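Local coordinates for putative cytoplasmic protein (PDB 2GK3) that is of unknown function but forms a hexamer and resembles class I glutamine amidotransferases, to which its family is putatively assigned, at residues E[9-14]-E[52-57]; E[113-118]-E[213-218]; E[147-152]-E[218-223]; E[167-172]-E[200-205]; E[181-186]-E[237-242]. All coordinates share one frame; numbering follows the deposited sequence.

Interaction 1: E[9-14]-E[52-57]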
# COMPACT_ATOMS: atom_id res chain seq x y z
N LYS E 9 -26.73 4.04 38.27
CA LYS E 9 -25.94 3.16 39.19
C LYS E 9 -25.55 1.88 38.47
O LYS E 9 -24.40 1.44 38.57
CB LYS E 9 -26.72 2.84 40.48
CG LYS E 9 -25.86 2.22 41.61
N LYS E 10 -26.51 1.28 37.74
CA LYS E 10 -26.23 0.13 36.88
C LYS E 10 -26.11 0.54 35.40
O LYS E 10 -27.12 0.70 34.70
CB LYS E 10 -27.29 -0.97 37.07
CG LYS E 10 -27.22 -1.62 38.47
N LEU E 11 -24.86 0.71 34.94
CA LEU E 11 -24.58 1.39 33.66
C LEU E 11 -24.49 0.50 32.45
O LEU E 11 -23.71 -0.45 32.42
CB LEU E 11 -23.26 2.16 33.72
CG LEU E 11 -22.88 3.09 34.87
CD1 LEU E 11 -21.52 3.69 34.53
CD2 LEU E 11 -23.94 4.17 35.13
N LYS E 12 -25.26 0.87 31.43
CA LYS E 12 -25.14 0.26 30.12
C LYS E 12 -24.37 1.25 29.25
O LYS E 12 -24.86 2.36 28.98
CB LYS E 12 -26.52 -0.01 29.55
CG LYS E 12 -26.53 -1.05 28.46
CD LYS E 12 -27.88 -1.13 27.77
CE LYS E 12 -28.21 -2.58 27.37
NZ LYS E 12 -27.12 -3.26 26.58
N VAL E 13 -23.17 0.87 28.84
CA VAL E 13 -22.29 1.76 28.07
C VAL E 13 -21.92 1.16 26.71
O VAL E 13 -21.55 -0.01 26.64
CB VAL E 13 -21.01 2.10 28.87
CG1 VAL E 13 -19.99 2.91 28.02
CG2 VAL E 13 -21.35 2.84 30.15
N LEU E 14 -22.02 1.96 25.65
CA LEU E 14 -21.57 1.58 24.31
C LEU E 14 -20.14 2.09 24.12
O LEU E 14 -19.90 3.28 24.17
CB LEU E 14 -22.49 2.19 23.25
CG LEU E 14 -22.73 1.55 21.88
CD1 LEU E 14 -22.85 2.63 20.83
CD2 LEU E 14 -21.67 0.53 21.44
N GLY E 52 -15.86 -3.70 37.17
CA GLY E 52 -16.36 -2.57 37.93
C GLY E 52 -17.85 -2.45 37.70
O GLY E 52 -18.46 -1.44 38.05
N GLY E 53 -18.42 -3.48 37.09
CA GLY E 53 -19.87 -3.65 37.03
C GLY E 53 -20.57 -2.95 35.89
O GLY E 53 -21.80 -2.88 35.89
N VAL E 54 -19.81 -2.44 34.93
CA VAL E 54 -20.41 -1.80 33.77
C VAL E 54 -20.80 -2.85 32.73
O VAL E 54 -19.99 -3.71 32.36
CB VAL E 54 -19.49 -0.69 33.14
CG1 VAL E 54 -20.16 -0.03 31.93
CG2 VAL E 54 -19.11 0.36 34.19
N ASP E 55 -22.05 -2.77 32.28
CA ASP E 55 -22.56 -3.56 31.18
C ASP E 55 -22.10 -2.94 29.84
O ASP E 55 -22.69 -1.97 29.37
CB ASP E 55 -24.10 -3.62 31.30
CG ASP E 55 -24.78 -4.40 30.17
OD1 ASP E 55 -24.11 -5.09 29.37
OD2 ASP E 55 -26.03 -4.30 30.09
N ILE E 56 -21.06 -3.50 29.23
CA ILE E 56 -20.47 -2.92 27.99
C ILE E 56 -20.90 -3.63 26.69
O ILE E 56 -20.88 -4.85 26.62
CB ILE E 56 -18.92 -2.96 28.03
CG1 ILE E 56 -18.34 -2.09 29.15
CG2 ILE E 56 -18.34 -2.56 26.67
CD1 ILE E 56 -17.99 -0.66 28.72
N ASP E 57 -21.30 -2.85 25.68
CA ASP E 57 -21.29 -3.32 24.30
C ASP E 57 -20.07 -2.75 23.59
O ASP E 57 -19.84 -1.54 23.57
CB ASP E 57 -22.55 -2.88 23.56
CG ASP E 57 -23.78 -3.67 23.97
OD1 ASP E 57 -23.67 -4.57 24.84
OD2 ASP E 57 -24.86 -3.36 23.44
O HOH W 1 -24.55 -2.49 26.63
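Val13 and Val54 meet branch to branch, with Val13 CG2 3.6 Å from Val54 CG1. Val54 CG1 lies anti to the backbone N (chi1 -180°), which drops it into the hollow between Val13 and the Leu11 carbonyl; it is also 3.6 Å from Leu11 O. The other branch of Val54, CG2, faces Leu11 CD1 at 4.1 Å. Ile56 fills the next step along the strand. It runs beside Val13 and points the same way. Ile56 CD1 touches Val13 CB at 4.1 Å. The Val13 side chain is thus the bump that both Val54 and Ile56 fit against.

Lys12, Asp55 and Asp57 form a salt-bridge network on the other face, beside Leu14. Lys12 CG rests 3.7 Å from Asp55 OD2. The lysine chain then bends at its last two torsions and brings NZ between the two aspartates. Both salt bridges are long: Lys12 NZ is 3.8 Å from Asp55 OD2 and 3.9 Å from Asp57 OD2. A water bound 2.7 Å from Lys12 NZ also holds this end, and Asp57 OD2 has a hydrogen bond to Tyr78 OH.

Three backbone bonds join the strands: Asp55 N to Leu11 O, Val13 N to Asp55 O, and Asp57 N to Val13 O. Strand 80-84 also packs on Val13. Neighbouring parallel strands of this kind build the central sheet of class I glutamine amidotransferase-like domains.

Interaction 2: E[113-118]-E[213-218]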
# COMPACT_ATOMS: atom_id res chain seq x y z
N GLU E 113 -28.20 14.01 19.06
CA GLU E 113 -29.56 13.90 19.61
C GLU E 113 -29.65 13.03 20.88
O GLU E 113 -30.37 13.36 21.83
CB GLU E 113 -30.54 13.41 18.54
CG GLU E 113 -30.63 14.38 17.34
CD GLU E 113 -31.01 15.83 17.74
OE1 GLU E 113 -30.23 16.78 17.44
OE2 GLU E 113 -32.09 16.03 18.35
N TYR E 114 -28.90 11.94 20.89
CA TYR E 114 -28.80 11.08 22.05
C TYR E 114 -28.26 11.89 23.25
O TYR E 114 -28.79 11.78 24.36
CB TYR E 114 -27.92 9.87 21.70
CG TYR E 114 -27.24 9.22 22.88
CD1 TYR E 114 -27.81 8.13 23.54
CD2 TYR E 114 -26.00 9.69 23.33
CE1 TYR E 114 -27.17 7.53 24.64
CE2 TYR E 114 -25.35 9.11 24.43
CZ TYR E 114 -25.94 8.04 25.07
OH TYR E 114 -25.30 7.48 26.14
N VAL E 115 -27.24 12.72 23.02
CA VAL E 115 -26.75 13.61 24.09
C VAL E 115 -27.79 14.68 24.48
O VAL E 115 -28.07 14.87 25.66
CB VAL E 115 -25.32 14.23 23.83
CG1 VAL E 115 -24.82 14.98 25.08
CG2 VAL E 115 -24.30 13.15 23.47
N LYS E 116 -28.39 15.36 23.49
CA LYS E 116 -29.41 16.39 23.76
C LYS E 116 -30.48 15.88 24.71
O LYS E 116 -30.98 16.61 25.58
CB LYS E 116 -30.12 16.86 22.48
CG LYS E 116 -29.30 17.80 21.61
CD LYS E 116 -30.08 18.27 20.36
CE LYS E 116 -29.22 19.25 19.52
NZ LYS E 116 -29.84 19.61 18.19
N ASN E 117 -30.83 14.60 24.52
CA ASN E 117 -31.91 13.98 25.24
C ASN E 117 -31.48 13.22 26.49
O ASN E 117 -32.26 12.44 27.03
CB ASN E 117 -32.72 13.08 24.31
CG ASN E 117 -33.47 13.87 23.23
OD1 ASN E 117 -33.31 13.62 22.04
ND2 ASN E 117 -34.27 14.85 23.66
N GLY E 118 -30.25 13.45 26.96
CA GLY E 118 -29.84 12.96 28.27
C GLY E 118 -28.74 11.93 28.29
O GLY E 118 -28.22 11.59 29.37
N GLY E 213 -18.42 18.62 30.89
CA GLY E 213 -19.38 19.64 30.51
C GLY E 213 -20.79 19.13 30.41
O GLY E 213 -21.11 18.03 30.86
N GLU E 214 -21.65 19.95 29.81
CA GLU E 214 -23.03 19.56 29.58
C GLU E 214 -23.41 19.99 28.19
O GLU E 214 -22.79 20.90 27.61
CB GLU E 214 -23.94 20.19 30.63
CG GLU E 214 -23.44 19.95 32.05
CD GLU E 214 -24.43 20.35 33.13
OE1 GLU E 214 -25.64 20.45 32.82
OE2 GLU E 214 -23.99 20.54 34.30
N TYR E 215 -24.40 19.32 27.64
CA TYR E 215 -24.95 19.66 26.35
C TYR E 215 -26.44 19.34 26.34
O TYR E 215 -26.84 18.17 26.14
CB TYR E 215 -24.23 18.91 25.23
CG TYR E 215 -24.71 19.33 23.87
CD1 TYR E 215 -24.34 20.56 23.33
CD2 TYR E 215 -25.56 18.53 23.13
CE1 TYR E 215 -24.79 20.97 22.10
CE2 TYR E 215 -26.01 18.92 21.90
CZ TYR E 215 -25.62 20.14 21.39
OH TYR E 215 -26.06 20.53 20.17
N GLN E 216 -27.25 20.39 26.50
CA GLN E 216 -28.70 20.27 26.74
C GLN E 216 -28.93 19.30 27.92
O GLN E 216 -28.34 19.51 28.97
CB GLN E 216 -29.49 19.98 25.44
CG GLN E 216 -29.52 21.20 24.45
CD GLN E 216 -30.36 20.98 23.16
OE1 GLN E 216 -31.34 20.22 23.15
NE2 GLN E 216 -29.97 21.66 22.07
N GLN E 217 -29.72 18.23 27.76
CA GLN E 217 -29.95 17.28 28.88
C GLN E 217 -28.74 16.39 29.23
O GLN E 217 -28.60 15.94 30.37
CB GLN E 217 -31.20 16.41 28.63
CG GLN E 217 -32.53 17.18 28.68
CD GLN E 217 -33.72 16.36 28.19
OE1 GLN E 217 -34.54 16.85 27.41
NE2 GLN E 217 -33.83 15.11 28.63
N GLY E 218 -27.87 16.13 28.26
CA GLY E 218 -26.76 15.20 28.46
C GLY E 218 -25.50 15.78 29.08
O GLY E 218 -25.37 16.98 29.25
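Lys116 and Tyr215 come together through their first torsions. Lys116 CG is anti to the carbonyl carbon (chi1 -76°), and the rest of the chain is extended. The Tyr215 ring sits beside its own carbonyl carbon (chi1 -175°). These settings lay the lysine methylenes alongside the tyrosine, both pointing the same way. Lys116 CG is 3.5 Å from Tyr215 CE2, and Lys116 CE is 3.5 Å from Tyr215 OH. The extended Gln216 side chain runs along the same lysine, with its OE1 3.5 Å from Lys116 CG. At the end of the chain Lys116 NZ makes a salt bridge to Glu113 OE1 at 3.0 Å, on the syn lone pair of that oxygen. The aliphatic part of the lysine therefore does the packing, and its charge is met within its own helix.

Val115 CG1 approaches the edge of the Tyr215 ring and lies 4.0 Å from Tyr215 CB. The backbone contact is made by Gln217 N, which gives a hydrogen bond of 3.0 Å to Lys116 O. The donor lies above the carbonyl plane and not on a lone pair. Gln217 CB also packs 3.5 Å from Gly118 N.

Each segment turns sharply here. Gly118, with positive phi, closes the helix in a Schellman motif. Tyr215 to Gly218 form a type II' turn, the turn of a beta hairpin.

The contact sets the C-terminal end of helix 107-116 against this hairpin of strands 207-215 and 218-223. Val147 packs against both Val115 and Tyr215, and Tyr114 of the same helix packs on helix 72-75.

Interaction 3: E[147-152]-E[218-223]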
# COMPACT_ATOMS: atom_id res chain seq x y z
N VAL E 147 -20.84 19.61 20.56
CA VAL E 147 -21.27 18.78 21.68
C VAL E 147 -20.15 18.66 22.72
O VAL E 147 -20.42 18.51 23.91
CB VAL E 147 -21.79 17.36 21.22
CG1 VAL E 147 -22.14 16.48 22.41
CG2 VAL E 147 -23.00 17.50 20.30
N LEU E 148 -18.90 18.75 22.28
CA LEU E 148 -17.76 18.46 23.18
C LEU E 148 -17.44 19.65 24.08
O LEU E 148 -17.65 20.80 23.68
CB LEU E 148 -16.52 17.99 22.40
CG LEU E 148 -16.75 16.82 21.42
CD1 LEU E 148 -15.51 16.59 20.59
CD2 LEU E 148 -17.23 15.50 22.11
N PRO E 149 -16.95 19.39 25.32
CA PRO E 149 -16.66 20.51 26.22
C PRO E 149 -15.28 21.14 26.00
O PRO E 149 -14.77 21.86 26.87
CB PRO E 149 -16.76 19.85 27.59
CG PRO E 149 -16.27 18.48 27.37
CD PRO E 149 -16.69 18.10 25.97
N VAL E 150 -14.66 20.85 24.86
CA VAL E 150 -13.37 21.45 24.48
C VAL E 150 -13.45 22.03 23.07
O VAL E 150 -14.31 21.66 22.26
CB VAL E 150 -12.18 20.44 24.59
CG1 VAL E 150 -12.02 19.93 26.02
CG2 VAL E 150 -12.32 19.26 23.59
N ILE E 151 -12.54 22.96 22.77
CA ILE E 151 -12.42 23.50 21.40
C ILE E 151 -11.11 22.94 20.87
O ILE E 151 -10.10 22.98 21.56
CB ILE E 151 -12.44 25.05 21.40
CG1 ILE E 151 -13.85 25.55 21.75
CG2 ILE E 151 -12.00 25.62 20.05
CD1 ILE E 151 -13.85 26.94 22.35
N MSE E 152 -11.14 22.37 19.68
CA MSE E 152 -9.98 21.70 19.12
C MSE E 152 -9.04 22.65 18.37
O MSE E 152 -9.39 23.81 18.12
CB MSE E 152 -10.45 20.59 18.17
CG MSE E 152 -10.57 19.20 18.84
SE MSE E 152 -11.89 18.16 17.94
CE MSE E 152 -11.03 17.94 16.31
N GLY E 218 -27.87 16.13 28.26
CA GLY E 218 -26.76 15.20 28.46
C GLY E 218 -25.50 15.78 29.08
O GLY E 218 -25.37 16.98 29.25
N LYS E 219 -24.58 14.89 29.43
CA LYS E 219 -23.35 15.26 30.10
C LYS E 219 -22.17 14.72 29.32
O LYS E 219 -22.25 13.67 28.68
CB LYS E 219 -23.33 14.72 31.52
CG LYS E 219 -24.11 15.56 32.50
CD LYS E 219 -24.00 14.99 33.90
CE LYS E 219 -24.18 16.09 34.95
NZ LYS E 219 -22.86 16.66 35.45
N THR E 220 -21.07 15.46 29.37
CA THR E 220 -19.97 15.22 28.48
C THR E 220 -18.64 15.18 29.22
O THR E 220 -18.49 15.74 30.31
CB THR E 220 -19.94 16.27 27.34
OG1 THR E 220 -19.77 17.59 27.90
CG2 THR E 220 -21.25 16.22 26.54
N ALA E 221 -17.69 14.47 28.62
CA ALA E 221 -16.37 14.33 29.19
C ALA E 221 -15.35 14.11 28.08
O ALA E 221 -15.65 13.52 27.02
CB ALA E 221 -16.33 13.18 30.19
N CYS E 222 -14.15 14.62 28.30
CA CYS E 222 -13.07 14.39 27.35
C CYS E 222 -11.85 14.02 28.15
O CYS E 222 -11.52 14.70 29.13
CB CYS E 222 -12.80 15.64 26.50
SG CYS E 222 -14.04 15.98 25.23
N PHE E 223 -11.20 12.94 27.77
CA PHE E 223 -9.93 12.60 28.35
C PHE E 223 -8.91 12.72 27.24
O PHE E 223 -9.03 12.04 26.22
CB PHE E 223 -9.94 11.18 28.95
CG PHE E 223 -8.67 10.84 29.68
CD1 PHE E 223 -8.49 11.26 31.00
CD2 PHE E 223 -7.66 10.14 29.04
CE1 PHE E 223 -7.31 10.97 31.69
CE2 PHE E 223 -6.48 9.83 29.73
CZ PHE E 223 -6.30 10.25 31.05
O HOH W 2 -20.46 19.60 26.36
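The Pro149 ring is wedged against Thr220 and Cys222, with Thr220 OG1 to one side of its mean plane and Cys222 SG to the other. Thr220 OG1 lies above the plane but outside the ring outline, beyond CG, and is 3.7 Å from Pro149 CG. Cys222 SG lies below the plane and well outside the ring, 3.5 Å from Pro149 CD. The packed strand, 218-223, forms a beta hairpin with strand 207-215 in what is probably a class I glutamine amidotransferase-like domain. Residues 147-149 lead into the short strand 150-151 and cover one side of strand 218-223, which is hydrogen-bonded to strand 120-124.

Thr220 and Cys222 are alternate residues of their strand, and both turn their side chains to the loop. Ala221 between them turns away, toward helix 242-253. Across the contact Cys222 SG packs on carbon atoms. Cys222 SG also meets Val150 CG2 at 4.1 Å and Leu148 CB at 4.3 Å. Thr220 CG2 packs 3.6 Å from Val147 O, and the same side chain also touches Val115 of helix 107-116.

No direct hydrogen bond joins the two segments. Polar groups in this buried place are linked through water instead. A chi1 of 61° turns Thr220 OG1 toward the loop, where a water joins it to Val147 O. That water accepts from Thr220 OG1 at 2.6 Å and donates to Val147 O at 2.7 Å.

Interaction 4: E[167-172]-E[200-205]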
# COMPACT_ATOMS: atom_id res chain seq x y z
N ALA E 167 0.17 13.49 34.85
CA ALA E 167 -1.07 14.22 35.02
C ALA E 167 -1.01 14.95 36.35
O ALA E 167 -0.23 14.58 37.24
CB ALA E 167 -2.25 13.25 35.01
N GLU E 168 -1.84 15.99 36.48
CA GLU E 168 -1.98 16.72 37.73
C GLU E 168 -3.43 17.05 38.00
O GLU E 168 -4.19 17.35 37.07
CB GLU E 168 -1.15 18.01 37.69
CG GLU E 168 0.31 17.78 38.06
CD GLU E 168 1.22 18.88 37.57
OE1 GLU E 168 2.45 18.72 37.70
OE2 GLU E 168 0.71 19.89 37.05
N ALA E 169 -3.84 16.96 39.27
CA ALA E 169 -5.19 17.35 39.64
C ALA E 169 -5.24 18.85 39.91
O ALA E 169 -4.48 19.36 40.75
CB ALA E 169 -5.70 16.54 40.82
N VAL E 170 -6.09 19.55 39.17
CA VAL E 170 -6.37 20.97 39.45
C VAL E 170 -7.70 21.16 40.18
O VAL E 170 -7.96 22.24 40.74
CB VAL E 170 -6.30 21.88 38.19
CG1 VAL E 170 -4.86 21.98 37.67
CG2 VAL E 170 -7.25 21.41 37.11
N SER E 171 -8.54 20.13 40.18
CA SER E 171 -9.69 20.05 41.08
C SER E 171 -9.75 18.69 41.76
O SER E 171 -10.66 17.90 41.45
CB SER E 171 -10.99 20.30 40.33
OG SER E 171 -10.97 21.56 39.70
N PRO E 172 -8.81 18.42 42.70
CA PRO E 172 -8.67 17.12 43.37
C PRO E 172 -9.84 16.76 44.31
O PRO E 172 -9.93 15.63 44.79
CB PRO E 172 -7.36 17.26 44.15
CG PRO E 172 -7.22 18.73 44.41
CD PRO E 172 -7.83 19.41 43.21
N VAL E 200 -12.49 21.90 34.10
CA VAL E 200 -11.20 21.22 33.98
C VAL E 200 -10.78 20.58 35.31
O VAL E 200 -10.61 21.27 36.32
CB VAL E 200 -10.10 22.17 33.47
CG1 VAL E 200 -8.74 21.48 33.45
CG2 VAL E 200 -10.46 22.70 32.09
N VAL E 201 -10.58 19.27 35.32
CA VAL E 201 -10.31 18.55 36.56
C VAL E 201 -8.85 18.10 36.68
O VAL E 201 -8.27 18.11 37.76
CB VAL E 201 -11.30 17.37 36.73
CG1 VAL E 201 -10.93 16.48 37.91
CG2 VAL E 201 -12.73 17.89 36.87
N LEU E 202 -8.26 17.69 35.56
CA LEU E 202 -6.88 17.25 35.52
C LEU E 202 -6.20 17.95 34.36
O LEU E 202 -6.84 18.25 33.35
CB LEU E 202 -6.79 15.73 35.28
CG LEU E 202 -7.37 14.67 36.24
CD1 LEU E 202 -6.99 13.27 35.75
CD2 LEU E 202 -6.87 14.89 37.67
N THR E 203 -4.90 18.18 34.50
CA THR E 203 -4.12 18.81 33.43
C THR E 203 -2.88 17.99 33.15
O THR E 203 -2.49 17.12 33.93
CB THR E 203 -3.66 20.22 33.82
OG1 THR E 203 -2.87 20.12 35.01
CG2 THR E 203 -4.84 21.19 34.06
N ILE E 204 -2.25 18.29 32.03
CA ILE E 204 -1.06 17.60 31.61
C ILE E 204 -0.27 18.69 30.89
O ILE E 204 -0.83 19.34 30.01
CB ILE E 204 -1.48 16.41 30.67
CG1 ILE E 204 -0.30 15.48 30.36
CG2 ILE E 204 -2.23 16.89 29.40
CD1 ILE E 204 -0.72 14.19 29.61
N ASN E 205 0.97 18.95 31.31
CA ASN E 205 1.80 20.00 30.67
C ASN E 205 1.06 21.34 30.67
O ASN E 205 1.17 22.15 29.74
CB ASN E 205 2.17 19.57 29.25
CG ASN E 205 3.26 20.43 28.62
OD1 ASN E 205 4.14 20.96 29.31
ND2 ASN E 205 3.21 20.54 27.28
O HOH W 3 -0.25 19.87 34.27
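Glu168 crosses Thr203 at a slant. Glu168 CB is 3.8 Å from Thr203 OG1. From CB the chain runs out extended through CG and CD to the carboxylate. There Glu168 OE2 accepts a bond of 2.9 Å from a water, which is also 2.7 Å from Thr203 OG1. The water thus ties the tip of Glu168 back to the hydroxyl that its CB passes. On the same side of the sheet Val170 CG1 packs 3.7 Å from Thr203 CG2, the two side chains crossing near a right angle.

The backbones of Glu168 and Thr203 form an antiparallel hydrogen-bonded pair, with a bond in each direction. Next along strand 199-204 comes a classic beta bulge, in which Val201 and Leu202 both face Leu210 of strand 207-215. On the other edge Val201 O takes two donors. Val170 N reaches it at 3.0 Å and Ser171 N reaches Val201 O at 3.2 Å, both from the same face of the carbonyl plane. Val170 CG2 also touches Val200 CG1.

On the opposite side of the sheet Ala169 CB rests 3.7 Å from Leu202 CD2, and Tyr183 packs on both residues.

Interaction 5: E[181-186]-E[237-242]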
# COMPACT_ATOMS: atom_id res chain seq x y z
N SER E 181 -4.14 9.60 44.04
CA SER E 181 -2.80 10.09 44.37
C SER E 181 -1.79 9.46 43.46
O SER E 181 -2.12 8.52 42.73
CB SER E 181 -2.44 9.76 45.83
OG SER E 181 -2.37 8.35 46.03
N ASP E 182 -0.56 9.96 43.50
CA ASP E 182 0.55 9.37 42.75
C ASP E 182 0.19 9.20 41.26
O ASP E 182 0.25 8.09 40.70
CB ASP E 182 0.99 8.04 43.40
CG ASP E 182 2.35 7.57 42.91
OD1 ASP E 182 3.14 8.40 42.39
OD2 ASP E 182 2.64 6.36 43.05
N TYR E 183 -0.18 10.32 40.66
CA TYR E 183 -0.57 10.38 39.26
C TYR E 183 0.53 9.89 38.32
O TYR E 183 1.70 10.23 38.50
CB TYR E 183 -1.03 11.79 38.90
CG TYR E 183 -2.46 12.07 39.29
CD1 TYR E 183 -2.77 12.73 40.48
CD2 TYR E 183 -3.53 11.68 38.45
CE1 TYR E 183 -4.10 12.98 40.85
CE2 TYR E 183 -4.86 11.94 38.80
CZ TYR E 183 -5.14 12.59 40.00
OH TYR E 183 -6.44 12.85 40.34
N PRO E 184 0.15 9.07 37.32
CA PRO E 184 1.15 8.46 36.46
C PRO E 184 1.64 9.35 35.31
O PRO E 184 1.12 10.44 35.08
CB PRO E 184 0.43 7.23 35.88
CG PRO E 184 -1.04 7.45 36.15
CD PRO E 184 -1.23 8.69 36.96
N VAL E 185 2.62 8.84 34.59
CA VAL E 185 3.19 9.48 33.43
C VAL E 185 2.45 9.05 32.14
O VAL E 185 1.96 7.91 32.04
CB VAL E 185 4.72 9.19 33.42
CG1 VAL E 185 5.32 9.18 32.03
CG2 VAL E 185 5.45 10.20 34.35
N PHE E 186 2.36 9.98 31.19
CA PHE E 186 1.76 9.78 29.87
C PHE E 186 2.78 10.20 28.84
O PHE E 186 3.58 11.10 29.10
CB PHE E 186 0.52 10.65 29.70
CG PHE E 186 -0.56 10.30 30.64
CD1 PHE E 186 -0.54 10.77 31.95
CD2 PHE E 186 -1.59 9.45 30.23
CE1 PHE E 186 -1.51 10.40 32.86
CE2 PHE E 186 -2.58 9.07 31.12
CZ PHE E 186 -2.55 9.54 32.44
N MSE E 237 -1.75 2.03 33.26
CA MSE E 237 -2.61 0.83 33.26
C MSE E 237 -2.69 0.18 34.64
O MSE E 237 -3.76 -0.26 35.08
CB MSE E 237 -2.08 -0.25 32.31
CG MSE E 237 -1.50 0.21 31.01
SE MSE E 237 -2.83 0.13 29.59
CE MSE E 237 -3.22 2.04 29.74
N SER E 238 -1.54 0.11 35.31
CA SER E 238 -1.45 -0.59 36.59
C SER E 238 -1.48 0.38 37.76
O SER E 238 -1.23 -0.01 38.91
CB SER E 238 -0.22 -1.49 36.63
OG SER E 238 0.90 -0.83 36.06
N TRP E 239 -1.78 1.64 37.46
CA TRP E 239 -2.06 2.65 38.47
C TRP E 239 -3.30 2.21 39.26
O TRP E 239 -4.29 1.79 38.65
CB TRP E 239 -2.27 4.00 37.76
CG TRP E 239 -2.46 5.20 38.64
CD1 TRP E 239 -1.67 5.60 39.66
CD2 TRP E 239 -3.51 6.18 38.53
NE1 TRP E 239 -2.16 6.75 40.22
CE2 TRP E 239 -3.29 7.13 39.55
CE3 TRP E 239 -4.62 6.33 37.68
CZ2 TRP E 239 -4.13 8.24 39.73
CZ3 TRP E 239 -5.46 7.43 37.87
CH2 TRP E 239 -5.21 8.36 38.88
N PRO E 240 -3.24 2.26 40.60
CA PRO E 240 -4.32 1.78 41.47
C PRO E 240 -5.67 2.43 41.20
O PRO E 240 -6.71 1.86 41.54
CB PRO E 240 -3.84 2.18 42.87
CG PRO E 240 -2.40 2.19 42.77
CD PRO E 240 -2.10 2.73 41.40
N PHE E 241 -5.65 3.61 40.60
CA PHE E 241 -6.90 4.34 40.36
C PHE E 241 -7.35 4.33 38.90
O PHE E 241 -8.25 5.08 38.51
CB PHE E 241 -6.79 5.77 40.91
CG PHE E 241 -6.49 5.82 42.40
CD1 PHE E 241 -7.48 5.52 43.33
CD2 PHE E 241 -5.22 6.19 42.86
CE1 PHE E 241 -7.21 5.57 44.71
CE2 PHE E 241 -4.95 6.25 44.23
CZ PHE E 241 -5.94 5.93 45.15
N TYR E 242 -6.73 3.47 38.09
CA TYR E 242 -7.10 3.38 36.68
C TYR E 242 -8.59 3.06 36.54
O TYR E 242 -9.32 3.76 35.81
CB TYR E 242 -6.26 2.32 35.99
CG TYR E 242 -6.43 2.19 34.49
CD1 TYR E 242 -5.74 3.02 33.60
CD2 TYR E 242 -7.22 1.18 33.97
CE1 TYR E 242 -5.87 2.86 32.21
CE2 TYR E 242 -7.36 1.01 32.58
CZ TYR E 242 -6.69 1.84 31.71
OH TYR E 242 -6.86 1.65 30.35
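Pro184 and Trp239 face each other from two irregular backbones, their CA atoms 6.9 Å apart, with Trp239 opening a type I turn that runs to Tyr242. The turn places Phe241 beside the indole. Phe241 CB lies over one face of the Trp239 ring, offset toward the rim. Pro184 takes the opposite face. Pro184 CD makes a CH-pi contact, 3.7 Å from the centroid of the Trp239 five-membered ring. Pro184 CG is 3.6 Å from Trp239 CG. The indole is sandwiched between Pro184 and Phe241 CB, which limits its rotation.

Trp239 CG is anti to the backbone N (chi1 -176°), and the indole reaches across to the loop. Trp239 NE1 donates to Ser181 O at 3.1 Å, with the oxygen close to the indole plane. A second, weak bond runs from Trp239 NE1 to Asp182 O at 2.8 Å and is strongly bent (116°). The far end of the indole meets Tyr183, with Trp239 CZ2 over one face of the phenol ring. The two rings are tilted by 37°, and Tyr183 CE2 is 3.6 Å from Trp239 CH2. Phe241 CE2 also touches Ser181 N at 3.5 Å.

The contact joins the loop between helices 234-237 and 242-253 to the lead-in of strand 185-194. Tyr183 packs on strands 164-169 and 199-204 as well. Just beyond, Val185 touches Ile103 of a second subunit.

Overall arrangement
Interactions 2 and 3 share Gly218 and touch, with centres about 11 Å apart. Gly213 N and Thr220 O, 2.9 Å apart, probably form a hydrogen bond within the hairpin that supplies one segment of each. Interactions 4 and 5 also touch, with centres about 13 Å apart. Ala167 N lies 3.2 Å from Pro184 O. Interaction 3 reaches interaction 5 through Phe223 and Phe186. Interaction 4 comes no nearer to interaction 3 than about 5 Å between nearest atoms. Interaction 1 stands apart on the parallel strands 12-28 and 55-59. Its nearest atoms are about 6 Å from interaction 2 and about 17 Å from interaction 4.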